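Local coordinates for RNA pseudouridylate synthase domain-containing protein 1 (Homo sapiens, PDB 5VBB) that probably binds RNA and isomerises uridine in it to pseudouridine, in the manner of RluA-type pseudouridine synthases, at residues Ile118-Ile132 and Gly171-Leu183. Numbering follows the deposited sequence.
Sequences IGRNSTEGRAHTMCI and GRTHQLRVHCSAL. With SO4 (sulfate ion), chain D; SO4 (sulfate ion), chain C; SO4 (sulfate ion), chain B.
I118 sends its CD1 over one face of the H179 imidazole, 3.8 Å from the ring centroid, in a CH-pi contact. Its CG1 lies anti to the carbonyl carbon (chi1 -62°) and chi2 is extended, which carries the methyl away from its own strand and onto the helix. I132 reaches the same ring from the edge, and its CD1 also meets V178 CG1 at 3.7 Å. Packing is tight at A182, whose CB lies 3.4 Å from I132 CG1, closer than usual van der Waals contact. The other V178 methyl, CG2, takes M130 CB. M130 then bends at chi2 and chi3 (-59° and -71°), laying SD against T173 CB and over the centre of one face of the R120 guanidinium.

No hydrogen bond joins the two segments directly; a sulfate, probably from the crystallisation liquor, bridges them in this model. R120 NE gives it a nearly straight bond (3.0 Å to O1), while T173 OG1 donates to O4 at 2.6 Å. R172 turns NE and NH1 to this ion, with NH1 2.9 Å from O2, and NH2 to a second sulfate and to P143 O. With an alanine here, both sulfates would probably lose a positive partner, P143 O its donor, and I118 CB the CG that packs on it. H174, the helix N-cap residue, lies beside D67, the likely catalytic aspartate, and R177 forms a salt bridge with that aspartate. An apolar seam thus backs a basic, anion-collecting surface, consistent with a place for RNA phosphates.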
loop_
_atom_site.group_PDB
_atom_site.type_symbol
_atom_site.label_atom_id
_atom_site.label_comp_id
_atom_site.label_asym_id
_atom_site.label_seq_id
_atom_site.Cartn_x
_atom_site.Cartn_y
_atom_site.Cartn_z
ATOM N N ILE A 118 -9.989 -7.131 12.006
ATOM C CA ILE A 118 -9.486 -8.101 11.039
ATOM C C ILE A 118 -8.933 -9.286 11.784
ATOM O O ILE A 118 -8.117 -9.120 12.666
ATOM C CB ILE A 118 -8.443 -7.453 10.099
ATOM C CG1 ILE A 118 -9.126 -6.324 9.313
ATOM C CG2 ILE A 118 -7.830 -8.493 9.134
ATOM C CD1 ILE A 118 -8.257 -5.502 8.359
ATOM N N GLY A 119 -9.420 -10.466 11.445
ATOM C CA GLY A 119 -8.929 -11.719 11.990
ATOM C C GLY A 119 -8.379 -12.586 10.883
ATOM O O GLY A 119 -8.337 -12.181 9.716
ATOM N N ARG A 120 -7.969 -13.796 11.237
ATOM C CA ARG A 120 -7.440 -14.743 10.265
ATOM C C ARG A 120 -8.545 -15.757 9.943
ATOM O O ARG A 120 -9.376 -16.122 10.785
ATOM C CB ARG A 120 -6.122 -15.358 10.752
ATOM C CG ARG A 120 -4.972 -14.407 10.418
ATOM C CD ARG A 120 -3.696 -14.621 11.207
ATOM N NE ARG A 120 -2.645 -13.688 10.779
ATOM C CZ ARG A 120 -1.880 -13.820 9.694
ATOM N NH1 ARG A 120 -2.026 -14.867 8.886
ATOM N NH2 ARG A 120 -0.959 -12.907 9.409
ATOM N N ASN A 121 -8.624 -16.087 8.661
ATOM C CA ASN A 121 -9.659 -16.938 8.135
ATOM C C ASN A 121 -9.298 -18.400 8.422
ATOM O O ASN A 121 -8.229 -18.862 8.016
ATOM C CB ASN A 121 -9.782 -16.693 6.623
ATOM C CG ASN A 121 -11.142 -16.942 6.065
ATOM O OD1 ASN A 121 -11.963 -17.653 6.649
ATOM N ND2 ASN A 121 -11.402 -16.365 4.901
ATOM N N SER A 122 -10.170 -19.088 9.150
ATOM C CA SER A 122 -10.028 -20.506 9.501
ATOM C C SER A 122 -10.803 -21.385 8.505
ATOM O O SER A 122 -10.579 -22.596 8.454
ATOM C CB SER A 122 -10.591 -20.748 10.900
ATOM O OG SER A 122 -12.002 -20.909 10.869
ATOM N N THR A 123 -11.757 -20.796 7.759
ATOM C CA THR A 123 -12.551 -21.574 6.807
ATOM C C THR A 123 -11.714 -21.855 5.567
ATOM O O THR A 123 -11.427 -23.016 5.288
ATOM C CB THR A 123 -13.893 -20.868 6.476
ATOM N N GLU A 124 -11.277 -20.807 4.859
ATOM C CA GLU A 124 -10.537 -20.979 3.608
ATOM C C GLU A 124 -9.375 -20.007 3.542
ATOM O O GLU A 124 -9.200 -19.287 2.548
ATOM C CB GLU A 124 -11.484 -20.839 2.397
ATOM C CG GLU A 124 -12.316 -19.569 2.329
ATOM N N GLY A 125 -8.547 -20.059 4.586
ATOM C CA GLY A 125 -7.361 -19.230 4.733
ATOM C C GLY A 125 -6.385 -19.310 3.592
ATOM O O GLY A 125 -5.780 -18.316 3.215
ATOM N N ARG A 126 -6.248 -20.477 3.012
ATOM C CA ARG A 126 -5.363 -20.646 1.882
ATOM C C ARG A 126 -5.685 -19.645 0.737
ATOM O O ARG A 126 -4.772 -19.033 0.184
ATOM C CB ARG A 126 -5.464 -22.093 1.388
ATOM C CG ARG A 126 -4.801 -22.266 0.084
ATOM C CD ARG A 126 -4.265 -23.617 -0.150
ATOM N NE ARG A 126 -3.398 -23.475 -1.315
ATOM C CZ ARG A 126 -3.783 -23.550 -2.584
ATOM N NH1 ARG A 126 -5.035 -23.871 -2.891
ATOM N NH2 ARG A 126 -2.914 -23.329 -3.558
ATOM N N ALA A 127 -6.963 -19.501 0.386
ATOM C CA ALA A 127 -7.369 -18.609 -0.706
ATOM C C ALA A 127 -7.489 -17.162 -0.277
ATOM O O ALA A 127 -7.184 -16.287 -1.073
ATOM C CB ALA A 127 -8.690 -19.069 -1.288
ATOM N N HIS A 128 -8.002 -16.903 0.936
ATOM C CA HIS A 128 -8.187 -15.548 1.468
ATOM C C HIS A 128 -7.734 -15.596 2.929
ATOM O O HIS A 128 -8.491 -15.996 3.791
ATOM C CB HIS A 128 -9.656 -15.073 1.327
ATOM C CG HIS A 128 -10.396 -15.678 0.173
ATOM N ND1 HIS A 128 -10.054 -15.388 -1.141
ATOM C CD2 HIS A 128 -11.432 -16.549 0.170
ATOM C CE1 HIS A 128 -10.872 -16.104 -1.896
ATOM N NE2 HIS A 128 -11.732 -16.805 -1.149
ATOM N N THR A 129 -6.473 -15.235 3.172
ATOM C CA THR A 129 -5.803 -15.313 4.465
ATOM C C THR A 129 -6.577 -14.631 5.595
ATOM O O THR A 129 -6.819 -15.246 6.635
ATOM C CB THR A 129 -4.381 -14.686 4.360
ATOM O OG1 THR A 129 -3.703 -15.217 3.209
ATOM C CG2 THR A 129 -3.525 -14.963 5.594
ATOM N N MET A 130 -7.022 -13.403 5.357
ATOM C CA MET A 130 -7.636 -12.560 6.366
ATOM C C MET A 130 -9.135 -12.357 6.156
ATOM O O MET A 130 -9.644 -12.530 5.051
ATOM C CB MET A 130 -6.911 -11.200 6.343
ATOM C CG MET A 130 -5.376 -11.304 6.416
ATOM S SD MET A 130 -4.658 -12.126 7.859
ATOM C CE MET A 130 -5.002 -10.915 9.131
ATOM N N CYS A 131 -9.847 -11.968 7.214
ATOM C CA CYS A 131 -11.290 -11.726 7.164
ATOM C C CYS A 131 -11.721 -10.667 8.153
ATOM O O CYS A 131 -11.027 -10.394 9.112
ATOM C CB CYS A 131 -12.045 -13.022 7.442
ATOM S SG CYS A 131 -11.589 -13.802 9.006
ATOM N N ILE A 132 -12.935 -10.169 7.962
ATOM C CA ILE A 132 -13.569 -9.188 8.845
ATOM C C ILE A 132 -14.222 -9.929 9.985
ATOM O O ILE A 132 -14.822 -10.983 9.748
ATOM C CB ILE A 132 -14.645 -8.392 8.038
ATOM C CG1 ILE A 132 -13.982 -7.597 6.918
ATOM C CG2 ILE A 132 -15.452 -7.482 8.919
ATOM C CD1 ILE A 132 -13.175 -6.339 7.404
ATOM N N GLY A 171 -1.508 -2.166 11.595
ATOM C CA GLY A 171 -0.716 -2.951 10.671
ATOM C C GLY A 171 -1.195 -4.366 10.449
ATOM O O GLY A 171 -0.378 -5.274 10.384
ATOM N N ARG A 172 -2.488 -4.579 10.233
ATOM C CA ARG A 172 -2.984 -5.959 10.055
ATOM C C ARG A 172 -2.527 -6.497 8.716
ATOM O O ARG A 172 -2.392 -5.730 7.788
ATOM C CB ARG A 172 -4.522 -6.024 10.132
ATOM C CG ARG A 172 -5.156 -5.385 11.351
ATOM C CD ARG A 172 -5.231 -6.369 12.507
ATOM N NE ARG A 172 -3.883 -6.734 12.964
ATOM C CZ ARG A 172 -3.092 -5.984 13.728
ATOM N NH1 ARG A 172 -1.882 -6.416 14.063
ATOM N NH2 ARG A 172 -3.506 -4.797 14.173
ATOM N N THR A 173 -2.367 -7.803 8.581
ATOM C CA THR A 173 -1.979 -8.389 7.288
ATOM C C THR A 173 -3.081 -8.119 6.263
ATOM O O THR A 173 -4.247 -8.177 6.611
ATOM C CB THR A 173 -1.689 -9.885 7.465
ATOM O OG1 THR A 173 -0.500 -10.026 8.234
ATOM C CG2 THR A 173 -1.556 -10.629 6.116
ATOM N N HIS A 174 -2.724 -7.703 5.047
ATOM C CA HIS A 174 -3.683 -7.371 3.971
ATOM C C HIS A 174 -4.781 -6.375 4.421
ATOM O O HIS A 174 -5.885 -6.384 3.876
ATOM C CB HIS A 174 -4.338 -8.633 3.426
ATOM C CG HIS A 174 -3.384 -9.692 2.967
ATOM N ND1 HIS A 174 -3.777 -11.008 2.892
ATOM C CD2 HIS A 174 -2.092 -9.602 2.581
ATOM C CE1 HIS A 174 -2.732 -11.675 2.420
ATOM N NE2 HIS A 174 -1.691 -10.876 2.244
ATOM N N GLN A 175 -4.490 -5.536 5.415
ATOM C CA GLN A 175 -5.490 -4.612 5.977
ATOM C C GLN A 175 -6.266 -3.808 4.977
ATOM O O GLN A 175 -7.490 -3.775 5.023
ATOM C CB GLN A 175 -4.823 -3.614 6.900
ATOM C CG GLN A 175 -5.813 -2.641 7.507
ATOM C CD GLN A 175 -5.341 -1.978 8.763
ATOM O OE1 GLN A 175 -4.704 -2.590 9.634
ATOM N NE2 GLN A 175 -5.637 -0.705 8.898
ATOM N N LEU A 176 -5.556 -3.119 4.100
ATOM C CA LEU A 176 -6.198 -2.199 3.159
ATOM C C LEU A 176 -7.066 -2.971 2.187
ATOM O O LEU A 176 -8.181 -2.559 1.883
ATOM C CB LEU A 176 -5.110 -1.415 2.394
ATOM C CG LEU A 176 -4.153 -0.653 3.289
ATOM C CD1 LEU A 176 -3.052 -0.048 2.500
ATOM C CD2 LEU A 176 -4.879 0.391 4.104
ATOM N N ARG A 177 -6.577 -4.127 1.747
ATOM C CA ARG A 177 -7.329 -4.931 0.801
ATOM C C ARG A 177 -8.554 -5.532 1.442
ATOM O O ARG A 177 -9.608 -5.608 0.810
ATOM C CB ARG A 177 -6.450 -6.044 0.245
ATOM C CG ARG A 177 -5.297 -5.519 -0.596
ATOM C CD ARG A 177 -4.160 -6.508 -0.612
ATOM N NE ARG A 177 -4.509 -7.637 -1.479
ATOM C CZ ARG A 177 -3.708 -8.652 -1.776
ATOM N NH1 ARG A 177 -2.490 -8.726 -1.254
ATOM N NH2 ARG A 177 -4.122 -9.610 -2.586
ATOM N N VAL A 178 -8.429 -5.962 2.702
ATOM C CA VAL A 178 -9.575 -6.560 3.392
ATOM C C VAL A 178 -10.632 -5.499 3.700
ATOM O O VAL A 178 -11.837 -5.749 3.520
ATOM C CB VAL A 178 -9.104 -7.298 4.652
ATOM C CG1 VAL A 178 -10.294 -7.739 5.529
ATOM C CG2 VAL A 178 -8.234 -8.479 4.268
ATOM N N HIS A 179 -10.191 -4.348 4.220
ATOM C CA HIS A 179 -11.095 -3.264 4.580
ATOM C C HIS A 179 -11.869 -2.718 3.365
ATOM O O HIS A 179 -13.067 -2.461 3.482
ATOM C CB HIS A 179 -10.346 -2.138 5.279
ATOM C CG HIS A 179 -10.291 -2.233 6.786
ATOM N ND1 HIS A 179 -9.509 -1.376 7.514
ATOM C CD2 HIS A 179 -10.926 -3.073 7.644
ATOM C CE1 HIS A 179 -9.677 -1.720 8.789
ATOM N NE2 HIS A 179 -10.578 -2.697 8.905
ATOM N N CYS A 180 -11.190 -2.487 2.237
ATOM C CA CYS A 180 -11.864 -1.937 1.037
ATOM C C CYS A 180 -12.876 -2.947 0.454
ATOM O O CYS A 180 -14.013 -2.584 0.146
ATOM C CB CYS A 180 -10.810 -1.516 0.015
ATOM S SG CYS A 180 -9.850 -0.076 0.556
ATOM N N SER A 181 -12.500 -4.232 0.443
ATOM C CA SER A 181 -13.376 -5.317 0.010
ATOM C C SER A 181 -14.586 -5.438 0.939
ATOM O O SER A 181 -15.709 -5.620 0.458
ATOM C CB SER A 181 -12.600 -6.629 -0.046
ATOM O OG SER A 181 -13.453 -7.709 -0.384
ATOM N N ALA A 182 -14.373 -5.281 2.255
ATOM C CA ALA A 182 -15.441 -5.324 3.252
ATOM C C ALA A 182 -16.459 -4.176 3.067
ATOM O O ALA A 182 -17.621 -4.349 3.419
ATOM C CB ALA A 182 -14.857 -5.261 4.646
ATOM N N LEU A 183 -16.008 -2.994 2.575
ATOM C CA LEU A 183 -16.907 -1.868 2.270
ATOM C C LEU A 183 -17.727 -2.123 1.000
ATOM O O LEU A 183 -18.560 -1.294 0.672
ATOM C CB LEU A 183 -16.139 -0.558 1.979
ATOM C CG LEU A 183 -15.553 0.240 3.076
ATOM C CD1 LEU A 183 -14.912 1.530 2.487
ATOM C CD2 LEU A 183 -16.585 0.570 4.119
HETATM S S SO4 D . -2.063 -9.806 11.837
HETATM O O1 SO4 D . -2.477 -11.111 12.343
HETATM O O2 SO4 D . -1.383 -9.041 12.904
HETATM O O3 SO4 D . -3.221 -9.077 11.295
HETATM O O4 SO4 D . -1.144 -10.019 10.759
HETATM S S SO4 C . -0.775 -2.707 15.101
HETATM O O1 SO4 C . -2.156 -2.440 15.497
HETATM O O2 SO4 C . -0.185 -3.611 16.054
HETATM O O3 SO4 C . -0.715 -3.368 13.830
HETATM O O4 SO4 C . -0.032 -1.457 15.023
HETATM S S SO4 B . -0.139 -11.067 -2.672
HETATM O O1 SO4 B . -1.407 -11.119 -1.929
HETATM O O2 SO4 B . 0.796 -11.993 -2.021
HETATM O O3 SO4 B . -0.328 -11.424 -4.063
HETATM O O4 SO4 B . 0.386 -9.706 -2.661
#